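Afp (Microbacterium arborescens, PDB 2YJK) probably binds and takes up iron as a Dps protein of the ferritin superfamily, in an assembly of twelve subunits. Local coordinates at residues V17-A22 with I76-L81; T26-H30 with P82-R86; S95-P99 with A111-D115. One frame throughout, in Å; residues are numbered along the deposited sequence.

Contact 1: residues V17-A22 with I76-L81; sequences VAAAAA and IVALGL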
ATOM      1  N   VAL C  17     -14.778  19.526  35.936  1.00 54.43           N
ATOM      2  CA  VAL C  17     -14.980  18.738  34.726  1.00 50.55           C
ATOM      3  C   VAL C  17     -13.923  17.651  34.611  1.00 48.44           C
ATOM      4  O   VAL C  17     -14.224  16.518  34.190  1.00 48.57           O
ATOM      5  CB  VAL C  17     -15.017  19.638  33.419  1.00 50.71           C
ATOM      6  CG1 VAL C  17     -14.460  18.882  32.139  1.00 48.54           C
ATOM      7  CG2 VAL C  17     -16.418  20.190  33.174  1.00 50.86           C
ATOM      8  N   ALA C  18     -12.681  17.982  34.954  1.00 45.80           N
ATOM      9  CA  ALA C  18     -11.615  17.006  34.860  1.00 42.93           C
ATOM     10  C   ALA C  18     -11.967  15.863  35.810  1.00 42.07           C
ATOM     11  O   ALA C  18     -11.779  14.681  35.488  1.00 40.27           O
ATOM     12  CB  ALA C  18     -10.289  17.636  35.246  1.00 43.25           C
ATOM     13  N   ALA C  19     -12.538  16.233  36.953  1.00 41.19           N
ATOM     14  CA  ALA C  19     -12.723  15.307  38.065  1.00 41.65           C
ATOM     15  C   ALA C  19     -13.812  14.276  37.758  1.00 41.35           C
ATOM     16  O   ALA C  19     -13.713  13.126  38.171  1.00 40.26           O
ATOM     17  CB  ALA C  19     -13.058  16.083  39.337  1.00 42.80           C
ATOM     18  N   ALA C  20     -14.845  14.714  37.035  1.00 42.16           N
ATOM     19  CA  ALA C  20     -15.870  13.814  36.462  1.00 42.43           C
ATOM     20  C   ALA C  20     -15.346  12.858  35.350  1.00 41.36           C
ATOM     21  O   ALA C  20     -15.687  11.657  35.289  1.00 41.14           O
ATOM     22  CB  ALA C  20     -17.062  14.649  35.964  1.00 43.82           C
ATOM     23  N   ALA C  21     -14.478  13.353  34.493  1.00 41.46           N
ATOM     24  CA  ALA C  21     -13.912  12.458  33.529  1.00 40.65           C
ATOM     25  C   ALA C  21     -13.204  11.371  34.265  1.00 40.60           C
ATOM     26  O   ALA C  21     -13.398  10.214  33.918  1.00 41.71           O
ATOM     27  CB  ALA C  21     -12.946  13.170  32.562  1.00 40.70           C
ATOM     28  N   ALA C  22     -12.358  11.717  35.238  1.00 39.35           N
ATOM     29  CA  ALA C  22     -11.559  10.689  35.886  1.00 39.04           C
ATOM     30  C   ALA C  22     -12.482   9.705  36.578  1.00 38.99           C
ATOM     31  O   ALA C  22     -12.270   8.488  36.565  1.00 38.74           O
ATOM     32  CB  ALA C  22     -10.613  11.289  36.919  1.00 40.02           C
ATOM     33  N   ILE C  76      -8.613  11.197  29.805  1.00 28.29           N
ATOM     34  CA  ILE C  76      -8.377  11.607  31.223  1.00 28.31           C
ATOM     35  C   ILE C  76      -7.112  12.459  31.379  1.00 29.13           C
ATOM     36  O   ILE C  76      -7.094  13.503  32.045  1.00 29.75           O
ATOM     37  CB  ILE C  76      -8.267  10.395  32.165  1.00 29.49           C
ATOM     38  CG1 ILE C  76      -9.632   9.679  32.282  1.00 28.65           C
ATOM     39  CG2 ILE C  76      -7.767  10.848  33.575  1.00 29.07           C
ATOM     40  CD1 ILE C  76      -9.506   8.239  32.734  1.00 29.66           C
ATOM     41  N   VAL C  77      -6.055  12.030  30.712  1.00 28.21           N
ATOM     42  CA  VAL C  77      -4.777  12.703  30.822  1.00 28.68           C
ATOM     43  C   VAL C  77      -4.830  14.078  30.151  1.00 30.40           C
ATOM     44  O   VAL C  77      -4.308  15.046  30.712  1.00 29.49           O
ATOM     45  CB  VAL C  77      -3.614  11.829  30.312  1.00 28.37           C
ATOM     46  CG1 VAL C  77      -2.240  12.683  30.366  1.00 29.96           C
ATOM     47  CG2 VAL C  77      -3.507  10.526  31.272  1.00 26.72           C
ATOM     48  N   ALA C  78      -5.522  14.163  29.005  1.00 29.59           N
ATOM     49  CA  ALA C  78      -5.659  15.417  28.252  1.00 31.77           C
ATOM     50  C   ALA C  78      -6.352  16.487  29.057  1.00 33.53           C
ATOM     51  O   ALA C  78      -6.146  17.671  28.795  1.00 34.83           O
ATOM     52  CB  ALA C  78      -6.465  15.191  26.894  1.00 30.41           C
ATOM     53  N   LEU C  79      -7.213  16.068  29.986  1.00 34.80           N
ATOM     54  CA  LEU C  79      -7.943  16.994  30.888  1.00 35.29           C
ATOM     55  C   LEU C  79      -7.084  17.357  32.069  1.00 36.21           C
ATOM     56  O   LEU C  79      -7.506  18.116  32.962  1.00 37.22           O
ATOM     57  CB  LEU C  79      -9.256  16.374  31.377  1.00 35.89           C
ATOM     58  CG  LEU C  79     -10.305  16.233  30.245  1.00 38.00           C
ATOM     59  CD1 LEU C  79     -11.545  15.531  30.736  1.00 39.70           C
ATOM     60  CD2 LEU C  79     -10.677  17.609  29.663  1.00 43.80           C
ATOM     61  N   GLY C  80      -5.872  16.822  32.083  1.00 34.35           N
ATOM     62  CA  GLY C  80      -4.895  17.236  33.072  1.00 34.74           C
ATOM     63  C   GLY C  80      -4.828  16.347  34.314  1.00 33.87           C
ATOM     64  O   GLY C  80      -4.150  16.703  35.199  1.00 33.68           O
ATOM     65  N   LEU C  81      -5.464  15.174  34.351  1.00 33.63           N
ATOM     66  CA  LEU C  81      -5.341  14.240  35.524  1.00 34.94           C
ATOM     67  C   LEU C  81      -4.561  12.903  35.303  1.00 34.55           C
ATOM     68  O   LEU C  81      -4.548  12.388  34.190  1.00 33.61           O
ATOM     69  CB  LEU C  81      -6.717  13.913  36.100  1.00 34.92           C
ATOM     70  CG  LEU C  81      -7.529  15.060  36.753  1.00 37.33           C
ATOM     71  CD1 LEU C  81      -8.879  14.504  37.087  1.00 38.75           C
ATOM     72  CD2 LEU C  81      -6.920  15.762  38.047  1.00 40.04           C
TER

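Contact 2: residues T26-H30 with P82-R86; sequences TPVVH and PIDSR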
ATOM      1  N   THR C  26     -12.249   6.307  34.365  1.00 29.78           N
ATOM      2  CA  THR C  26     -11.293   5.403  35.011  1.00 31.34           C
ATOM      3  C   THR C  26     -11.711   3.917  35.080  1.00 30.59           C
ATOM      4  O   THR C  26     -10.847   3.051  34.821  1.00 29.57           O
ATOM      5  CB  THR C  26     -10.830   5.927  36.401  1.00 32.92           C
ATOM      6  OG1 THR C  26     -10.290   7.225  36.209  1.00 33.39           O
ATOM      7  CG2 THR C  26      -9.792   5.040  37.012  1.00 32.69           C
ATOM      8  N   PRO C  27     -12.991   3.611  35.430  1.00 30.99           N
ATOM      9  CA  PRO C  27     -13.407   2.183  35.481  1.00 30.99           C
ATOM     10  C   PRO C  27     -13.417   1.607  34.068  1.00 30.04           C
ATOM     11  O   PRO C  27     -13.142   0.424  33.846  1.00 31.13           O
ATOM     12  CB  PRO C  27     -14.867   2.255  36.021  1.00 31.93           C
ATOM     13  CG  PRO C  27     -14.890   3.598  36.848  1.00 33.34           C
ATOM     14  CD  PRO C  27     -14.040   4.505  35.972  1.00 31.61           C
ATOM     15  N   VAL C  28     -13.674   2.454  33.091  1.00 29.64           N
ATOM     16  CA  VAL C  28     -13.537   2.022  31.694  1.00 27.76           C
ATOM     17  C   VAL C  28     -12.108   1.633  31.306  1.00 28.09           C
ATOM     18  O   VAL C  28     -11.881   0.568  30.696  1.00 29.18           O
ATOM     19  CB  VAL C  28     -14.137   3.091  30.754  1.00 27.08           C
ATOM     20  CG1 VAL C  28     -13.991   2.684  29.282  1.00 26.05           C
ATOM     21  CG2 VAL C  28     -15.632   3.304  31.091  1.00 27.78           C
ATOM     22  N   VAL C  29     -11.134   2.483  31.621  1.00 27.28           N
ATOM     23  CA  VAL C  29      -9.761   2.175  31.329  1.00 25.69           C
ATOM     24  C   VAL C  29      -9.407   0.815  31.965  1.00 26.30           C
ATOM     25  O   VAL C  29      -8.772  -0.041  31.294  1.00 25.38           O
ATOM     26  CB  VAL C  29      -8.757   3.262  31.855  1.00 26.02           C
ATOM     27  CG1 VAL C  29      -7.319   2.767  31.685  1.00 22.53           C
ATOM     28  CG2 VAL C  29      -8.937   4.595  31.076  1.00 22.67           C
ATOM     29  N   HIS C  30      -9.787   0.617  33.231  1.00 24.88           N
ATOM     30  CA  HIS C  30      -9.369  -0.622  33.923  1.00 27.67           C
ATOM     31  C   HIS C  30     -10.019  -1.886  33.327  1.00 26.92           C
ATOM     32  O   HIS C  30      -9.354  -2.914  33.180  1.00 27.83           O
ATOM     33  CB  HIS C  30      -9.692  -0.605  35.433  1.00 25.80           C
ATOM     34  CG  HIS C  30      -8.847   0.321  36.245  1.00 30.93           C
ATOM     35  ND1 HIS C  30      -9.338   0.976  37.361  1.00 37.82           N
ATOM     36  CD2 HIS C  30      -7.555   0.706  36.124  1.00 32.53           C
ATOM     37  CE1 HIS C  30      -8.368   1.695  37.911  1.00 37.69           C
ATOM     38  NE2 HIS C  30      -7.286   1.569  37.163  1.00 37.79           N
ATOM     39  N   PRO C  82      -3.885  12.362  36.360  1.00 35.67           N
ATOM     40  CA  PRO C  82      -3.132  11.123  36.146  1.00 34.66           C
ATOM     41  C   PRO C  82      -4.076   9.931  36.092  1.00 35.04           C
ATOM     42  O   PRO C  82      -5.246  10.047  36.389  1.00 34.58           O
ATOM     43  CB  PRO C  82      -2.181  11.059  37.353  1.00 35.73           C
ATOM     44  CG  PRO C  82      -2.954  11.796  38.478  1.00 37.44           C
ATOM     45  CD  PRO C  82      -3.708  12.903  37.737  1.00 36.73           C
ATOM     46  N   ILE C  83      -3.592   8.790  35.632  1.00 34.95           N
ATOM     47  CA  ILE C  83      -4.433   7.603  35.662  1.00 34.65           C
ATOM     48  C   ILE C  83      -3.544   6.550  36.287  1.00 34.88           C
ATOM     49  O   ILE C  83      -2.338   6.497  35.964  1.00 33.10           O
ATOM     50  CB  ILE C  83      -4.925   7.199  34.189  1.00 35.21           C
ATOM     51  CG1 ILE C  83      -5.514   5.783  34.148  1.00 35.42           C
ATOM     52  CG2 ILE C  83      -3.811   7.183  33.173  1.00 33.01           C
ATOM     53  CD1 ILE C  83      -6.948   5.739  34.539  1.00 38.84           C
ATOM     54  N   ASP C  84      -4.103   5.752  37.198  1.00 34.65           N
ATOM     55  CA  ASP C  84      -3.395   4.623  37.731  1.00 34.55           C
ATOM     56  C   ASP C  84      -3.861   3.287  37.099  1.00 35.00           C
ATOM     57  O   ASP C  84      -4.752   2.610  37.632  1.00 33.96           O
ATOM     58  CB  ASP C  84      -3.522   4.566  39.274  1.00 36.68           C
ATOM     59  CG  ASP C  84      -2.687   3.440  39.876  1.00 36.84           C
ATOM     60  OD1 ASP C  84      -1.944   2.746  39.100  1.00 32.51           O
ATOM     61  OD2 ASP C  84      -2.764   3.231  41.106  1.00 40.08           O
ATOM     62  N   SER C  85      -3.270   2.860  35.985  1.00 35.06           N
ATOM     63  CA  SER C  85      -3.544   1.486  35.556  1.00 35.81           C
ATOM     64  C   SER C  85      -2.300   0.596  35.497  1.00 34.67           C
ATOM     65  O   SER C  85      -2.097  -0.153  34.515  1.00 33.21           O
ATOM     66  CB  SER C  85      -4.408   1.367  34.285  1.00 36.57           C
ATOM     67  OG  SER C  85      -3.770   2.000  33.216  1.00 43.58           O
ATOM     68  N   ARG C  86      -1.497   0.664  36.558  1.00 32.94           N
ATOM     69  CA  ARG C  86      -0.502  -0.369  36.839  1.00 32.31           C
ATOM     70  C   ARG C  86      -1.236  -1.711  36.979  1.00 32.41           C
ATOM     71  O   ARG C  86      -2.414  -1.751  37.398  1.00 32.08           O
ATOM     72  CB  ARG C  86       0.247  -0.058  38.138  1.00 32.51           C
ATOM     73  CG  ARG C  86       1.171   1.162  38.052  1.00 33.65           C
ATOM     74  CD  ARG C  86       1.705   1.609  39.380  1.00 35.12           C
ATOM     75  NE  ARG C  86       0.632   1.857  40.346  1.00 35.30           N
ATOM     76  CZ  ARG C  86       0.831   1.872  41.650  1.00 37.71           C
ATOM     77  NH1 ARG C  86       2.043   1.669  42.156  1.00 38.28           N
ATOM     78  NH2 ARG C  86      -0.174   2.056  42.455  1.00 38.79           N
TER

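Contact 3: residues S95-P99 with A111-D115; sequences STAVP and AIVSD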
ATOM      1  N   SER C  95     -12.156  -8.216  37.653  1.00 39.20           N
ATOM      2  CA  SER C  95     -12.243  -9.679  37.875  1.00 41.75           C
ATOM      3  C   SER C  95     -12.677 -10.369  36.600  1.00 40.94           C
ATOM      4  O   SER C  95     -13.291  -9.739  35.769  1.00 42.84           O
ATOM      5  CB  SER C  95     -13.223  -9.999  39.033  1.00 43.63           C
ATOM      6  OG  SER C  95     -14.561  -9.800  38.616  1.00 44.91           O
ATOM      7  N   THR C  96     -12.355 -11.643  36.425  1.00 39.98           N
ATOM      8  CA  THR C  96     -12.661 -12.347  35.172  1.00 38.09           C
ATOM      9  C   THR C  96     -13.294 -13.719  35.387  1.00 38.22           C
ATOM     10  O   THR C  96     -12.984 -14.411  36.352  1.00 38.62           O
ATOM     11  CB  THR C  96     -11.360 -12.519  34.249  1.00 37.74           C
ATOM     12  OG1 THR C  96     -11.736 -13.102  33.000  1.00 35.70           O
ATOM     13  CG2 THR C  96     -10.301 -13.407  34.917  1.00 36.90           C
ATOM     14  N   ALA C  97     -14.177 -14.119  34.482  1.00 37.08           N
ATOM     15  CA  ALA C  97     -14.670 -15.507  34.470  1.00 35.86           C
ATOM     16  C   ALA C  97     -13.830 -16.368  33.485  1.00 34.58           C
ATOM     17  O   ALA C  97     -14.093 -17.552  33.321  1.00 33.91           O
ATOM     18  CB  ALA C  97     -16.135 -15.536  34.061  1.00 35.92           C
ATOM     19  N   VAL C  98     -12.848 -15.782  32.785  1.00 32.72           N
ATOM     20  CA  VAL C  98     -12.113 -16.574  31.782  1.00 31.63           C
ATOM     21  C   VAL C  98     -11.401 -17.698  32.561  1.00 33.02           C
ATOM     22  O   VAL C  98     -10.745 -17.405  33.544  1.00 33.61           O
ATOM     23  CB  VAL C  98     -11.086 -15.728  31.016  1.00 31.69           C
ATOM     24  CG1 VAL C  98     -10.139 -16.640  30.222  1.00 29.84           C
ATOM     25  CG2 VAL C  98     -11.766 -14.588  30.177  1.00 29.35           C
ATOM     26  N   PRO C  99     -11.544 -18.971  32.134  1.00 32.99           N
ATOM     27  CA  PRO C  99     -10.870 -20.031  32.869  1.00 35.64           C
ATOM     28  C   PRO C  99      -9.350 -19.993  32.822  1.00 34.78           C
ATOM     29  O   PRO C  99      -8.751 -19.428  31.903  1.00 33.40           O
ATOM     30  CB  PRO C  99     -11.355 -21.332  32.166  1.00 36.32           C
ATOM     31  CG  PRO C  99     -12.648 -20.967  31.526  1.00 36.45           C
ATOM     32  CD  PRO C  99     -12.428 -19.508  31.083  1.00 33.54           C
ATOM     33  N   ALA C 111     -17.488 -16.585  29.004  1.00 30.02           N
ATOM     34  CA  ALA C 111     -16.633 -15.870  29.989  1.00 30.67           C
ATOM     35  C   ALA C 111     -16.395 -14.419  29.513  1.00 30.90           C
ATOM     36  O   ALA C 111     -16.423 -13.488  30.322  1.00 32.45           O
ATOM     37  CB  ALA C 111     -15.296 -16.589  30.175  1.00 29.88           C
ATOM     38  N   ILE C 112     -16.113 -14.244  28.217  1.00 29.59           N
ATOM     39  CA  ILE C 112     -15.781 -12.900  27.652  1.00 30.09           C
ATOM     40  C   ILE C 112     -17.027 -11.972  27.554  1.00 29.74           C
ATOM     41  O   ILE C 112     -16.937 -10.784  27.834  1.00 28.85           O
ATOM     42  CB  ILE C 112     -15.082 -13.008  26.240  1.00 28.88           C
ATOM     43  CG1 ILE C 112     -13.677 -13.628  26.365  1.00 29.51           C
ATOM     44  CG2 ILE C 112     -15.015 -11.660  25.496  1.00 28.41           C
ATOM     45  CD1 ILE C 112     -12.711 -12.773  27.119  1.00 28.72           C
ATOM     46  N   VAL C 113     -18.186 -12.530  27.197  1.00 29.74           N
ATOM     47  CA  VAL C 113     -19.432 -11.765  27.287  1.00 30.73           C
ATOM     48  C   VAL C 113     -19.712 -11.318  28.718  1.00 31.82           C
ATOM     49  O   VAL C 113     -20.138 -10.190  28.934  1.00 31.06           O
ATOM     50  CB  VAL C 113     -20.652 -12.512  26.643  1.00 30.96           C
ATOM     51  CG1 VAL C 113     -21.977 -11.754  26.832  1.00 31.43           C
ATOM     52  CG2 VAL C 113     -20.365 -12.712  25.183  1.00 28.60           C
ATOM     53  N   SER C 114     -19.489 -12.181  29.693  1.00 33.23           N
ATOM     54  CA  SER C 114     -19.622 -11.747  31.078  1.00 34.52           C
ATOM     55  C   SER C 114     -18.726 -10.530  31.402  1.00 35.23           C
ATOM     56  O   SER C 114     -19.246  -9.524  31.959  1.00 34.85           O
ATOM     57  CB  SER C 114     -19.351 -12.924  32.008  1.00 36.39           C
ATOM     58  OG  SER C 114     -19.309 -12.494  33.342  1.00 40.54           O
ATOM     59  N   ASP C 115     -17.417 -10.588  31.055  1.00 33.97           N
ATOM     60  CA  ASP C 115     -16.490  -9.450  31.269  1.00 34.76           C
ATOM     61  C   ASP C 115     -16.986  -8.217  30.400  1.00 34.32           C
ATOM     62  O   ASP C 115     -17.072  -7.077  30.883  1.00 34.86           O
ATOM     63  CB  ASP C 115     -14.995  -9.809  30.931  1.00 34.99           C
ATOM     64  CG  ASP C 115     -14.366 -11.053  31.808  1.00 42.05           C
ATOM     65  OD1 ASP C 115     -15.087 -11.834  32.582  1.00 41.65           O
ATOM     66  OD2 ASP C 115     -13.080 -11.262  31.660  1.00 44.26           O
TER

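Contact 1: residues V17-A22 with I76-L81
Leu79 lays its isobutyl group against the first turns of helix 15-45, where Ala18 and Ala21 receive it at two successive levels. Its CD1 methyl presses on Ala21 CB at 3.3 Å, closer than carbon atoms normally pack, while nearer the backbone Leu79 CB lies 4.2 Å from Ala18 CB. A chi1 of -69° holds CG of Leu79 beside its own backbone N and sets CD1 against Ala21; the carbonyl is left to meet the methyl of Ala18, with Leu79 O 3.6 Å from Ala18 CB. The two segments are the start of helix 15-45 and the end of helix 51-78, which run antiparallel as the first two long helices of the ferritin four-helix bundle. Helix 51-78 finishes in a Schellman motif: Gly80 takes a positive phi of 95°, Leu81 N bonds back to Ile76 O, and Gly80 N to Val77 O. At these backbone angles a side chain at Gly80 would collide with the carbonyl oxygen of Leu79. The turn delivers Leu81 to the same helix that Leu79 meets. There Leu81 CD1 sits 3.3 Å from Ala18 O and also touches two methyls, at 3.9 Å from Ala18 CB and 3.7 Å from Ala22 CB. No hydrogen bond crosses between the segments, so the fit is one of methyl groups against small residues, and the alanines let the backbones come near, with Ala18 CA 5.4 Å from Leu79 CA. Farther along, Ile76 offers CG1 to the backbone at Ala21 and Ala22. Ser137 of helix 135-156 touches both Ala21 and Leu79.

Contact 2: residues T26-H30 with P82-R86
Ile83 passes Thr26 with the two side chains running opposite ways, its CD1 methyl lying 3.8 Å from Thr26 CG2. The same methyl sits against the fork of Val29, end to end with it, and Ile83 CD1 is 4.1 Å from both CB and CG1 of Val29. A chi1 of 166° sends CG1 of Ile83 anti to its backbone N and out to the helix, where CD1 reaches both residues. Beside this apolar patch His30 uses NE2-H to bond Asp84 O at 2.8 Å. The bond is nearly straight, 172° at the hydrogen, and the oxygen lies in the ring plane, although the donor approaches tilted 32° from the plane of the carbonyl. The ring edge continues onto Ser85, with His30 CD2 3.7 Å from Ser85 CB, and one face of the ring carries Thr26 O. The segments join helix 15-45 to the extended connection between helix 51-78 and helix 87-92, the short helix that Dps proteins carry between the second and third helices of the bundle. A second subunit covers this connection: its Asn45 ND2 bonds Ile83 O, its Gln41 OE1 accepts from Ser85 N, and its Trp44 packs on Val29 and Ser85. The carboxylate of Asp84 turns instead to Arg86, which holds it side-on with NE 3.0 Å from OD1 and NH2 on OD2; Thr89 OG1 bonds OD2 as well. His30 therefore grips the peptide rather than the acid: NE2 must carry a hydrogen, and the loop is held through its main chain while the charge of Asp84 is probably balanced largely by Arg86.

Contact 3: residues S95-P99 with A111-D115
Two torsions bring the carboxylate of Asp115 onto the chain at Thr96: chi1 of -59° sets CG of Asp115 beside its own backbone N, and chi1 of -175° at Thr96 swings OG1 opposite the backbone N. The side chains cross obliquely, and Thr96 OG1 donates to Asp115 OD2 over a short 2.6 Å. The other oxygen is used as well, Ala97 N giving its hydrogen to Asp115 OD1 at 3.1 Å in a nearly straight bond of 170°. Both oxygens accept through their syn lone pairs, so the carboxylate takes one hydroxyl and one peptide N-H with its two atoms and is fixed in rotation. Thr96 OG1 in turn accepts from Val98 N at 2.9 Å, closing an ST turn. The hydroxyl is thus gripped twice, as donor to the helix and as acceptor within its own turn. With an alanine in place of Asp115, Thr96 OG1 and the N-H of Ala97 would probably be left without these acceptors, and the turn would be likely to sit less firmly on the helix. One turn back along the helix, Ala111 sets its methyl against the backbone, Ala111 CB lying 3.5 Å from Ala97 O and 3.6 Å from Val98 CA. The side chains of Val98 and Ile112 run alongside each other, Val98 CG2 3.7 Å from Ile112 CD1. The segment 95-99 thus lies along helix 105-130 on the way from helix 87-92 to strand 103-104, which pairs in parallel with strand 46-47. Val98 also touches Asn38 and Gln41 of helix 15-45, Ile112 reaches Leu155 of helix 135-156, and Arg86 of a second subunit packs on Thr96.

Contacts 1 and 2 adjoin, their centres 11 Å apart: both use helix 15-45, and Ile76 of contact 1 packs on Thr26 and Ile83 of contact 2, Ile76 CD1 lying 4.0 Å from Ile83 CD1. Contact 3 stands apart, its centre about 19 Å from that of contact 2 and about 29 Å from that of contact 1, across the chain's centre from the latter. All three touch a second subunit. Of the iron-binding residues, Glu74 and Asp70, with no iron on them in this chain, lie about 7 Å from Ile76 and about 8 Å from Val29, side chain to side chain; His43 lies about 8 Å from Ile112. A bound iron(II) oxide is about 10 Å from the Ile83 side chain.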